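Local coordinates for protein lactate dehydrogenase (Eimeria maxima, PDB 6CT6) that probably interconverts pyruvate and lactate with NADH as coenzyme, and is bound here to NADH and the pyruvate analogue oxamate, at residues I12-S17 and G34-F39; V3-K8 and T65-N70. All blocks are in the same frame, centred on the assembly; numbering follows the deposited sequence.

Contact 1: I12-S17 and G34-F39. With NAI (1,4-dihydronicotinamide adenine dinucleotide), chain D.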
# COMPACT_ATOMS: atom_id res chain seq x y z
N ILE B 12 -12.56 1.61 12.30
CA ILE B 12 -11.83 2.70 11.66
C ILE B 12 -12.55 3.06 10.38
O ILE B 12 -12.68 2.23 9.47
CB ILE B 12 -10.37 2.30 11.38
CG1 ILE B 12 -9.67 1.87 12.68
CG2 ILE B 12 -9.61 3.44 10.70
CD1 ILE B 12 -8.52 0.92 12.45
N ALA B 13 -13.01 4.31 10.28
CA ALA B 13 -13.75 4.79 9.11
C ALA B 13 -12.84 5.68 8.27
O ALA B 13 -12.37 6.71 8.74
CB ALA B 13 -15.00 5.55 9.53
N LEU B 14 -12.62 5.28 7.02
CA LEU B 14 -11.79 6.03 6.09
C LEU B 14 -12.71 6.75 5.11
O LEU B 14 -13.30 6.14 4.22
CB LEU B 14 -10.82 5.09 5.37
CG LEU B 14 -9.94 4.24 6.30
CD1 LEU B 14 -8.94 3.41 5.50
CD2 LEU B 14 -9.21 5.08 7.34
N VAL B 15 -12.85 8.07 5.29
CA VAL B 15 -13.71 8.90 4.45
C VAL B 15 -12.85 9.37 3.28
O VAL B 15 -12.11 10.36 3.39
CB VAL B 15 -14.32 10.06 5.23
CG1 VAL B 15 -15.07 11.01 4.29
CG2 VAL B 15 -15.27 9.52 6.28
N GLY B 16 -12.96 8.67 2.16
CA GLY B 16 -12.06 8.84 1.03
C GLY B 16 -11.32 7.54 0.79
O GLY B 16 -10.58 7.08 1.66
N SER B 17 -11.52 6.94 -0.38
CA SER B 17 -10.96 5.62 -0.68
C SER B 17 -10.02 5.68 -1.88
O SER B 17 -9.89 4.70 -2.63
CB SER B 17 -12.07 4.60 -0.93
OG SER B 17 -12.92 4.49 0.20
N GLY B 34 -7.81 -2.92 13.40
CA GLY B 34 -9.24 -2.90 13.60
C GLY B 34 -9.94 -3.12 12.28
O GLY B 34 -9.31 -3.14 11.21
N ASP B 35 -11.25 -3.30 12.36
CA ASP B 35 -12.05 -3.38 11.15
C ASP B 35 -12.17 -2.00 10.51
O ASP B 35 -12.07 -0.97 11.18
CB ASP B 35 -13.44 -3.95 11.46
CG ASP B 35 -13.40 -5.46 11.69
OD1 ASP B 35 -12.38 -6.10 11.35
OD2 ASP B 35 -14.40 -6.00 12.20
N VAL B 36 -12.36 -1.98 9.19
CA VAL B 36 -12.25 -0.77 8.39
C VAL B 36 -13.46 -0.67 7.47
O VAL B 36 -13.92 -1.67 6.92
CB VAL B 36 -10.96 -0.78 7.54
CG1 VAL B 36 -10.87 0.46 6.65
CG2 VAL B 36 -9.73 -0.90 8.43
N VAL B 37 -13.97 0.55 7.30
CA VAL B 37 -14.88 0.86 6.20
C VAL B 37 -14.20 1.88 5.29
O VAL B 37 -13.78 2.95 5.73
CB VAL B 37 -16.25 1.38 6.67
CG1 VAL B 37 -16.13 2.65 7.49
CG2 VAL B 37 -17.15 1.61 5.46
N LEU B 38 -14.08 1.52 4.01
CA LEU B 38 -13.64 2.43 2.97
C LEU B 38 -14.88 3.11 2.38
O LEU B 38 -15.66 2.46 1.66
CB LEU B 38 -12.88 1.68 1.89
CG LEU B 38 -11.40 1.38 2.13
CD1 LEU B 38 -10.93 0.35 1.12
CD2 LEU B 38 -10.58 2.66 2.02
N PHE B 39 -15.07 4.38 2.69
CA PHE B 39 -16.21 5.14 2.19
C PHE B 39 -15.77 6.06 1.07
O PHE B 39 -14.71 6.69 1.14
CB PHE B 39 -16.87 5.95 3.30
CG PHE B 39 -17.86 6.95 2.79
CD1 PHE B 39 -19.15 6.57 2.46
CD2 PHE B 39 -17.50 8.28 2.62
CE1 PHE B 39 -20.06 7.49 1.98
CE2 PHE B 39 -18.41 9.20 2.14
CZ PHE B 39 -19.69 8.81 1.82
PA NAI D . -7.43 10.77 -4.29
O1A NAI D . -8.08 11.61 -5.37
O2A NAI D . -6.69 9.51 -4.67
O5B NAI D . -8.59 10.37 -3.25
C5B NAI D . -9.60 11.30 -2.88
C4B NAI D . -10.92 10.56 -2.80
O4B NAI D . -11.92 11.32 -2.13
C3B NAI D . -11.47 10.23 -4.19
O3B NAI D . -11.56 8.82 -4.35
C2B NAI D . -12.84 10.88 -4.22
O2B NAI D . -13.81 10.11 -4.93
C1B NAI D . -13.16 10.96 -2.74
N9A NAI D . -14.25 11.89 -2.37
C8A NAI D . -14.66 13.02 -2.97
N7A NAI D . -15.70 13.56 -2.29
C5A NAI D . -15.97 12.75 -1.24
C6A NAI D . -16.93 12.71 -0.12
N6A NAI D . -17.86 13.68 0.04
N1A NAI D . -16.85 11.68 0.75
C2A NAI D . -15.93 10.71 0.62
N3A NAI D . -15.03 10.68 -0.37
C4A NAI D . -15.01 11.66 -1.31
O3 NAI D . -6.47 11.73 -3.42
PN NAI D . -5.33 11.22 -2.39
O1N NAI D . -4.05 11.00 -3.14
O2N NAI D . -5.91 10.11 -1.53
O5D NAI D . -5.15 12.54 -1.48
C5D NAI D . -6.24 13.00 -0.69
C4D NAI D . -5.95 14.35 -0.04
O4D NAI D . -4.81 14.27 0.82
C3D NAI D . -5.64 15.41 -1.08
O3D NAI D . -6.33 16.61 -0.73
C2D NAI D . -4.15 15.60 -0.98
O2D NAI D . -3.71 16.89 -1.39
C1D NAI D . -3.95 15.36 0.51
N1N NAI D . -2.58 15.11 0.96
C2N NAI D . -2.28 15.60 2.16
C3N NAI D . -1.04 15.44 2.74
C7N NAI D . -0.83 16.04 4.10
O7N NAI D . -1.80 16.42 4.74
N7N NAI D . 0.41 16.18 4.58
C4N NAI D . 0.06 14.69 2.04
C5N NAI D . -0.38 14.20 0.73
C6N NAI D . -1.67 14.42 0.25

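Contact 2: V3-K8 and T65-N70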
# COMPACT_ATOMS: atom_id res chain seq x y z
N VAL B 3 -22.47 -0.49 8.67
CA VAL B 3 -21.73 -1.58 8.04
C VAL B 3 -20.94 -2.39 9.07
O VAL B 3 -20.83 -3.61 8.95
CB VAL B 3 -20.79 -1.03 6.95
CG1 VAL B 3 -21.57 -0.17 5.97
CG2 VAL B 3 -19.63 -0.25 7.55
N PHE B 4 -20.40 -1.73 10.09
CA PHE B 4 -19.62 -2.41 11.11
C PHE B 4 -20.47 -3.45 11.83
O PHE B 4 -21.35 -3.09 12.62
CB PHE B 4 -19.06 -1.42 12.13
CG PHE B 4 -18.01 -0.50 11.58
CD1 PHE B 4 -16.85 -1.01 11.02
CD2 PHE B 4 -18.17 0.88 11.65
CE1 PHE B 4 -15.88 -0.16 10.52
CE2 PHE B 4 -17.20 1.73 11.16
CZ PHE B 4 -16.05 1.21 10.59
N GLU B 5 -20.23 -4.73 11.56
CA GLU B 5 -20.79 -5.77 12.41
C GLU B 5 -20.19 -5.63 13.80
O GLU B 5 -18.99 -5.35 13.95
CB GLU B 5 -20.51 -7.15 11.82
CG GLU B 5 -19.05 -7.60 11.90
CD GLU B 5 -18.72 -8.70 10.90
OE1 GLU B 5 -19.43 -8.81 9.88
OE2 GLU B 5 -17.76 -9.46 11.14
N GLN B 6 -21.02 -5.79 14.82
CA GLN B 6 -20.58 -5.48 16.18
C GLN B 6 -19.58 -6.52 16.67
O GLN B 6 -19.81 -7.72 16.56
CB GLN B 6 -21.79 -5.42 17.13
CG GLN B 6 -21.42 -5.04 18.56
CD GLN B 6 -20.66 -3.73 18.64
OE1 GLN B 6 -20.85 -2.83 17.82
NE2 GLN B 6 -19.77 -3.62 19.62
N ASN B 7 -18.46 -6.04 17.21
CA ASN B 7 -17.46 -6.92 17.82
C ASN B 7 -16.51 -6.07 18.65
O ASN B 7 -16.65 -4.84 18.74
CB ASN B 7 -16.72 -7.74 16.76
CG ASN B 7 -15.91 -6.88 15.80
OD1 ASN B 7 -15.31 -5.88 16.19
ND2 ASN B 7 -15.89 -7.28 14.53
N LYS B 8 -15.54 -6.74 19.27
CA LYS B 8 -14.60 -6.08 20.18
C LYS B 8 -13.68 -5.10 19.46
O LYS B 8 -13.22 -4.13 20.07
CB LYS B 8 -13.74 -7.12 20.90
CG LYS B 8 -14.24 -7.58 22.26
CD LYS B 8 -13.28 -8.61 22.83
CE LYS B 8 -13.57 -8.93 24.29
NZ LYS B 8 -14.97 -9.33 24.52
N THR B 65 -11.73 -7.36 8.70
CA THR B 65 -12.72 -7.13 7.66
C THR B 65 -12.64 -5.68 7.18
O THR B 65 -12.69 -4.75 8.00
CB THR B 65 -14.14 -7.43 8.16
OG1 THR B 65 -14.20 -8.79 8.63
CG2 THR B 65 -15.15 -7.25 7.03
N VAL B 66 -12.50 -5.50 5.87
CA VAL B 66 -12.61 -4.20 5.24
C VAL B 66 -13.92 -4.17 4.45
O VAL B 66 -14.18 -5.07 3.64
CB VAL B 66 -11.41 -3.90 4.32
CG1 VAL B 66 -11.54 -2.51 3.71
CG2 VAL B 66 -10.11 -4.02 5.09
N TYR B 67 -14.75 -3.16 4.71
CA TYR B 67 -16.00 -2.95 4.01
C TYR B 67 -15.87 -1.77 3.06
O TYR B 67 -15.13 -0.82 3.32
CB TYR B 67 -17.15 -2.66 4.99
CG TYR B 67 -17.32 -3.64 6.14
CD1 TYR B 67 -18.21 -4.71 6.04
CD2 TYR B 67 -16.63 -3.48 7.33
CE1 TYR B 67 -18.39 -5.59 7.09
CE2 TYR B 67 -16.80 -4.36 8.39
CZ TYR B 67 -17.69 -5.41 8.26
OH TYR B 67 -17.87 -6.29 9.31
N GLY B 68 -16.60 -1.83 1.95
CA GLY B 68 -16.76 -0.70 1.05
C GLY B 68 -18.18 -0.16 1.13
O GLY B 68 -19.14 -0.93 1.25
N SER B 69 -18.31 1.17 1.09
CA SER B 69 -19.62 1.80 1.22
C SER B 69 -19.67 3.10 0.43
O SER B 69 -18.66 3.81 0.31
CB SER B 69 -19.96 2.08 2.69
OG SER B 69 -21.26 2.63 2.81
N ASN B 70 -20.86 3.40 -0.10
CA ASN B 70 -21.16 4.69 -0.71
C ASN B 70 -22.15 5.49 0.13
O ASN B 70 -22.71 6.48 -0.37
CB ASN B 70 -21.71 4.50 -2.12
CG ASN B 70 -20.70 3.91 -3.08
OD1 ASN B 70 -20.98 2.92 -3.76
ND2 ASN B 70 -19.53 4.52 -3.16
O HOH W 1 -15.09 -8.65 11.41
O HOH W 2 -16.97 -4.97 11.91

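Contact 1: I12-S17 and G34-F39
I12 and V36 start a run of four parallel pairs that ends with V15 and F39. Five backbone hydrogen bonds join the two segments. They begin with I12 N to D35 O at 2.9 Å and finish with G16 N to F39 O at 2.8 Å. That last bond lies past the end of strand 12-15, where the chain turns away. F39 O also takes a weak bond from S17 OG at 3.0 Å. This hydroxyl lies beside its own backbone N (chi1 -58°), which brings it against L38 CB as well.

Apolar contacts form on both faces. On one, L14 CD1 meets V36 CG1 at 3.7 Å and L38 CD2 at 3.9 Å. On the other, V37 CG1 packs on A13 CB at 3.7 Å, and V15 CG1 lies alongside F39 at the edge of its ring.

The NADH adenine lies at the C-terminal end of the pair. Its N1A lies 3.2 Å from F39 CE2, at the edge of the ring, and its C2A touches V15 CG1.

Helix 19-31 covers I12, L14 and V36, and helix 45-59 covers L38. Strand 80-83 flanks strand 11-15, and strand 66-69 flanks strand 35-39. The two strands and helix 19-31 form a beta-alpha-beta unit.

Contact 2: V3-K8 and T65-N70
Y67 projects from its strand toward the N-terminal arm and carries most of its segment's share of the contact. Its CB meets V3 CG2 at 4.3 Å. With CG beside the backbone N (chi1 -51°), the ring extends between the arm and T65. V3 O sits over one face, 3.7 Å from CE1 and offset toward the rim. T65 CG2 lies over the opposite face, also offset toward the rim. Y67 CE2 meets F4 CD1 at 4.3 Å.

At the tip, OH comes against the side chain of E5. E5 OE1 lies 3.0 Å from Y67 OH, at the edge of the ring and near its plane. The E5 carboxylate is turned 75° from that ring. E5 CG lies between its own backbone N and carbonyl carbon (chi1 71°), and the chain then runs extended across the end of the tyrosine.

Two waters bridge the segments. One donates to E5 O and accepts from Y67 OH at 3.1 Å. The other donates to E5 OE2 at 2.8 Å and accepts from T65 OG1. The T65 hydroxyl also has a weak hydrogen bond to R166 of the second subunit.

Further along, V3 CG1 approaches S69 OG, which is hydrogen-bonded to S71 N.

The arm has no regular secondary structure here. It lies against strand 66-69, the outermost strand at this end of the parallel sheet of the Rossmann-type NAD-binding domain.

In the fold
Contacts 1 and 2 meet on one sheet, through strands 35-39 and 66-69, and their centres are 8 Å apart. Probable hydrogen bonds join these neighbouring strands, L38 N to Y67 O at 2.7 Å and Y67 N to V36 O at 2.8 Å. The arm also reaches contact 1 directly, with F4 CZ 3.4 Å from V37 CG1. D35 ties the two together further: its carboxylate bonds to T65 N and N7 ND2. It also forms a salt bridge with R9, outside both contacts. Contact 1 supplies V15, G16 and F39 to the NADH pocket. In contact 2, the side chain of S69 is about 10 Å from the bound NADH (NAI).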